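Local coordinates for protein fusolin (Unidentified entomopoxvirus, PDB 4OW5) that probably binds chitin through a lytic polysaccharide monooxygenase-like domain and enhances the virulence of entomopoxviruses, crystallizing in vivo into viral spindles, at residues Ile173-Arg184 with Asn193-Pro203. Numbering follows the deposited sequence. Where two conformers were deposited one is given.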
loop_
_atom_site.group_PDB
_atom_site.type_symbol
_atom_site.label_atom_id
_atom_site.label_comp_id
_atom_site.label_asym_id
_atom_site.label_seq_id
_atom_site.Cartn_x
_atom_site.Cartn_y
_atom_site.Cartn_z
ATOM N N ILE A 173 -19.431 -12.397 1.273
ATOM C CA ILE A 173 -19.921 -11.422 0.288
ATOM C C ILE A 173 -20.703 -12.102 -0.846
ATOM O O ILE A 173 -21.284 -11.396 -1.658
ATOM C CB ILE A 173 -18.814 -10.515 -0.285
ATOM C CG1 ILE A 173 -17.754 -11.308 -1.060
ATOM C CG2 ILE A 173 -18.215 -9.653 0.839
ATOM C CD1 ILE A 173 -16.671 -10.451 -1.724
ATOM N N PHE A 174 -20.777 -13.434 -0.856
ATOM C CA PHE A 174 -21.542 -14.179 -1.844
ATOM C C PHE A 174 -21.828 -15.603 -1.348
ATOM O O PHE A 174 -20.928 -16.297 -0.882
ATOM C CB PHE A 174 -20.822 -14.255 -3.217
ATOM C CG PHE A 174 -21.608 -14.980 -4.293
ATOM C CD1 PHE A 174 -21.572 -16.369 -4.391
ATOM C CD2 PHE A 174 -22.296 -14.271 -5.274
ATOM C CE1 PHE A 174 -22.252 -17.036 -5.402
ATOM C CE2 PHE A 174 -22.965 -14.939 -6.309
ATOM C CZ PHE A 174 -22.983 -16.318 -6.339
ATOM N N THR A 175 -23.072 -16.054 -1.515
ATOM C CA THR A 175 -23.472 -17.417 -1.202
ATOM C C THR A 175 -24.535 -17.838 -2.183
ATOM O O THR A 175 -25.567 -17.197 -2.217
ATOM C CB THR A 175 -24.014 -17.551 0.223
ATOM O OG1 THR A 175 -23.068 -17.074 1.150
ATOM C CG2 THR A 175 -24.402 -18.980 0.547
ATOM N N GLY A 176 -24.321 -18.940 -2.882
ATOM C CA GLY A 176 -25.338 -19.530 -3.736
ATOM C C GLY A 176 -24.771 -20.296 -4.913
ATOM O O GLY A 176 -23.563 -20.299 -5.171
ATOM N N PRO A 177 -25.646 -20.930 -5.697
ATOM C CA PRO A 177 -25.156 -21.602 -6.915
ATOM C C PRO A 177 -24.730 -20.595 -7.993
ATOM O O PRO A 177 -25.124 -19.415 -7.966
ATOM C CB PRO A 177 -26.361 -22.453 -7.361
ATOM C CG PRO A 177 -27.526 -21.747 -6.827
ATOM C CD PRO A 177 -27.110 -21.033 -5.573
ATOM N N ILE A 178 -23.796 -21.027 -8.827
ATOM C CA ILE A 178 -23.301 -20.323 -10.004
ATOM C C ILE A 178 -23.478 -21.314 -11.176
ATOM O O ILE A 178 -22.942 -22.412 -11.094
ATOM C CB ILE A 178 -21.824 -19.863 -9.840
ATOM C CG1 ILE A 178 -21.616 -19.049 -8.552
ATOM C CG2 ILE A 178 -21.366 -19.084 -11.066
ATOM C CD1 ILE A 178 -20.245 -18.574 -8.379
ATOM N N PRO A 179 -24.272 -21.042 -12.228
ATOM C CA PRO A 179 -24.393 -22.041 -13.297
ATOM C C PRO A 179 -23.111 -22.105 -14.139
ATOM O O PRO A 179 -22.376 -21.122 -14.253
ATOM C CB PRO A 179 -25.584 -21.531 -14.119
ATOM C CG PRO A 179 -25.469 -20.040 -13.997
ATOM C CD PRO A 179 -25.021 -19.811 -12.557
ATOM N N LEU A 180 -22.829 -23.285 -14.679
ATOM C CA LEU A 180 -21.731 -23.478 -15.620
ATOM C C LEU A 180 -22.022 -22.729 -16.938
ATOM O O LEU A 180 -23.145 -22.780 -17.445
ATOM C CB LEU A 180 -21.590 -24.969 -15.908
ATOM C CG LEU A 180 -20.925 -25.750 -14.852
ATOM C CD1 LEU A 180 -21.376 -27.200 -14.881
ATOM C CD2 LEU A 180 -19.440 -25.626 -14.976
ATOM N N VAL A 181 -21.029 -22.045 -17.488
ATOM C CA VAL A 181 -21.169 -21.297 -18.748
ATOM C C VAL A 181 -20.009 -21.610 -19.624
ATOM O O VAL A 181 -18.962 -22.001 -19.114
ATOM C CB VAL A 181 -21.292 -19.763 -18.568
ATOM C CG1 VAL A 181 -22.700 -19.369 -18.137
ATOM C CG2 VAL A 181 -20.224 -19.209 -17.608
ATOM N N GLN A 182 -20.160 -21.404 -20.952
ATOM C CA GLN A 182 -19.059 -21.616 -21.864
ATOM C C GLN A 182 -17.991 -20.598 -21.570
ATOM O O GLN A 182 -18.298 -19.413 -21.364
ATOM C CB GLN A 182 -19.470 -21.523 -23.361
ATOM C CG GLN A 182 -18.381 -22.035 -24.310
ATOM C CD GLN A 182 -18.670 -21.688 -25.754
ATOM O OE1 GLN A 182 -19.676 -22.102 -26.321
ATOM N NE2 GLN A 182 -17.807 -20.900 -26.387
ATOM N N ARG A 183 -16.737 -21.049 -21.566
ATOM C CA ARG A 183 -15.603 -20.170 -21.344
ATOM C C ARG A 183 -15.503 -19.188 -22.512
ATOM O O ARG A 183 -15.810 -19.534 -23.667
ATOM C CB ARG A 183 -14.281 -20.976 -21.212
ATOM C CG ARG A 183 -13.694 -21.411 -22.553
ATOM C CD ARG A 183 -12.459 -22.312 -22.466
ATOM N NE ARG A 183 -11.193 -21.582 -22.446
ATOM C CZ ARG A 183 -10.633 -20.954 -23.483
ATOM N NH1 ARG A 183 -11.238 -20.934 -24.670
ATOM N NH2 ARG A 183 -9.473 -20.323 -23.336
ATOM N N ARG A 184 -15.069 -17.986 -22.231
ATOM C CA ARG A 184 -14.896 -17.015 -23.293
ATOM C C ARG A 184 -13.567 -17.251 -23.996
ATOM O O ARG A 184 -12.672 -17.847 -23.410
ATOM C CB ARG A 184 -14.923 -15.607 -22.735
ATOM C CG ARG A 184 -16.251 -15.150 -22.186
ATOM C CD ARG A 184 -16.280 -13.638 -22.213
ATOM N NE ARG A 184 -17.408 -13.095 -21.458
ATOM C CZ ARG A 184 -17.431 -12.943 -20.141
ATOM N NH1 ARG A 184 -16.388 -13.318 -19.400
ATOM N NH2 ARG A 184 -18.501 -12.446 -19.549
ATOM N N ASN A 193 -13.846 -26.512 -21.173
ATOM C CA ASN A 193 -14.622 -25.612 -22.046
ATOM C C ASN A 193 -15.727 -24.884 -21.259
ATOM O O ASN A 193 -16.281 -23.899 -21.751
ATOM C CB ASN A 193 -15.271 -26.398 -23.192
ATOM C CG ASN A 193 -16.602 -27.042 -22.830
ATOM O OD1 ASN A 193 -16.674 -27.980 -22.023
ATOM N ND2 ASN A 193 -17.694 -26.552 -23.396
ATOM N N LEU A 194 -16.046 -25.362 -20.042
ATOM C CA LEU A 194 -17.026 -24.740 -19.148
ATOM C C LEU A 194 -16.299 -24.135 -17.934
ATOM O O LEU A 194 -15.318 -24.697 -17.452
ATOM C CB LEU A 194 -18.074 -25.752 -18.666
ATOM C CG LEU A 194 -18.998 -26.364 -19.729
ATOM C CD1 LEU A 194 -19.896 -27.391 -19.113
ATOM C CD2 LEU A 194 -19.811 -25.307 -20.412
ATOM N N VAL A 195 -16.767 -22.995 -17.468
ATOM C CA VAL A 195 -16.265 -22.312 -16.276
ATOM C C VAL A 195 -17.459 -21.890 -15.436
ATOM O O VAL A 195 -18.592 -21.864 -15.929
ATOM C CB VAL A 195 -15.383 -21.079 -16.635
ATOM C CG1 VAL A 195 -14.061 -21.498 -17.274
ATOM C CG2 VAL A 195 -16.128 -20.089 -17.529
ATOM N N TYR A 196 -17.204 -21.526 -14.193
ATOM C CA TYR A 196 -18.166 -20.880 -13.324
ATOM C C TYR A 196 -17.797 -19.418 -13.325
ATOM O O TYR A 196 -16.643 -19.103 -13.029
ATOM C CB TYR A 196 -18.144 -21.416 -11.914
ATOM C CG TYR A 196 -18.625 -22.835 -11.769
ATOM C CD1 TYR A 196 -19.968 -23.114 -11.639
ATOM C CD2 TYR A 196 -17.727 -23.875 -11.595
ATOM C CE1 TYR A 196 -20.423 -24.416 -11.462
ATOM C CE2 TYR A 196 -18.164 -25.185 -11.439
ATOM C CZ TYR A 196 -19.516 -25.457 -11.402
ATOM O OH TYR A 196 -19.927 -26.750 -11.218
ATOM N N ARG A 197 -18.724 -18.534 -13.703
ATOM C CA ARG A 197 -18.492 -17.082 -13.685
ATOM C C ARG A 197 -19.596 -16.339 -13.001
ATOM O O ARG A 197 -20.751 -16.617 -13.260
ATOM C CB ARG A 197 -18.382 -16.483 -15.073
ATOM C CG ARG A 197 -17.172 -16.804 -15.848
ATOM C CD ARG A 197 -17.032 -15.843 -17.028
ATOM N NE ARG A 197 -18.201 -15.794 -17.914
ATOM C CZ ARG A 197 -18.360 -16.474 -19.055
ATOM N NH1 ARG A 197 -17.417 -17.296 -19.486
ATOM N NH2 ARG A 197 -19.462 -16.321 -19.778
ATOM N N THR A 198 -19.250 -15.327 -12.216
ATOM C CA THR A 198 -20.225 -14.469 -11.540
ATOM C C THR A 198 -19.574 -13.118 -11.226
ATOM O O THR A 198 -18.390 -13.084 -10.965
ATOM C CB THR A 198 -20.754 -15.158 -10.245
ATOM O OG1 THR A 198 -21.933 -14.506 -9.809
ATOM C CG2 THR A 198 -19.736 -15.189 -9.106
ATOM N N THR A 199 -20.352 -12.040 -11.192
ATOM C CA THR A 199 -19.891 -10.723 -10.786
ATOM C C THR A 199 -20.273 -10.516 -9.347
ATOM O O THR A 199 -21.441 -10.691 -8.972
ATOM C CB THR A 199 -20.443 -9.615 -11.684
ATOM O OG1 THR A 199 -19.952 -9.837 -12.997
ATOM C CG2 THR A 199 -19.987 -8.217 -11.242
ATOM N N VAL A 200 -19.291 -10.079 -8.549
ATOM C CA VAL A 200 -19.472 -9.722 -7.148
ATOM C C VAL A 200 -18.876 -8.358 -6.975
ATOM O O VAL A 200 -17.813 -8.093 -7.554
ATOM C CB VAL A 200 -18.805 -10.751 -6.194
ATOM C CG1 VAL A 200 -19.053 -10.390 -4.732
ATOM C CG2 VAL A 200 -19.285 -12.151 -6.492
ATOM N N GLY A 201 -19.558 -7.507 -6.205
ATOM C CA GLY A 201 -19.056 -6.199 -5.855
ATOM C C GLY A 201 -18.062 -6.409 -4.743
ATOM O O GLY A 201 -18.414 -6.970 -3.714
ATOM N N ILE A 202 -16.813 -6.065 -4.970
ATOM C CA ILE A 202 -15.753 -6.244 -3.964
ATOM C C ILE A 202 -15.594 -4.969 -3.178
ATOM O O ILE A 202 -15.291 -3.949 -3.788
ATOM C CB ILE A 202 -14.422 -6.633 -4.651
ATOM C CG1 ILE A 202 -14.610 -7.882 -5.545
ATOM C CG2 ILE A 202 -13.317 -6.856 -3.610
ATOM C CD1 ILE A 202 -15.053 -9.153 -4.801
ATOM N N PRO A 203 -15.739 -4.998 -1.837
ATOM C CA PRO A 203 -15.506 -3.773 -1.053
ATOM C C PRO A 203 -14.088 -3.276 -1.291
ATOM O O PRO A 203 -13.143 -4.064 -1.300
ATOM C CB PRO A 203 -15.719 -4.222 0.413
ATOM C CG PRO A 203 -16.517 -5.489 0.306
ATOM C CD PRO A 203 -16.095 -6.138 -0.967
HETATM O O HOH W 1 -21.410 -18.724 -14.405
HETATM O O HOH W 2 -14.443 -17.090 -19.398
#
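Val181 and Val195 pair through two nearly straight backbone bonds, Val181 N to Val195 O and Val195 N to Val181 O, 2.9 Å each, and Arg183 N adds a third to Asn193 O. Arg197 then reaches across from the strand: its chain turns about the CG-CD bond (chi3 -55°), and NH1 gives a hydrogen bond to Gln182 O at 3.0 Å while also sharing a water with Arg184 N. Its guanidinium is sandwiched, with Val181 CG2 over the centre of one face and the Arg184 guanidinium lying flat on the other, centres 3.8 Å apart and planes 26° from parallel. Glu135 probably offsets the like charges, since it forms a salt bridge with Arg184 NH1. Around Tyr196, Leu180 CD2 sits over the ring face in a CH-pi contact, 3.8 Å from the centroid, and Ile178 O meets the ring edge; Tyr196 OH bonds to Glu145, near metal-binding His144. Farther along, Ile178 CD1 presses tightly on Thr198 CG2, and Phe174 packs on Val200 CG2. Strands 180-182 and 194-203 thus form an antiparallel beta hairpin, while 173-176 belongs to the facing sheet; its largely apolar packing on 194-203 joins the two sheets of the fibronectin type III-like LPMO sandwich.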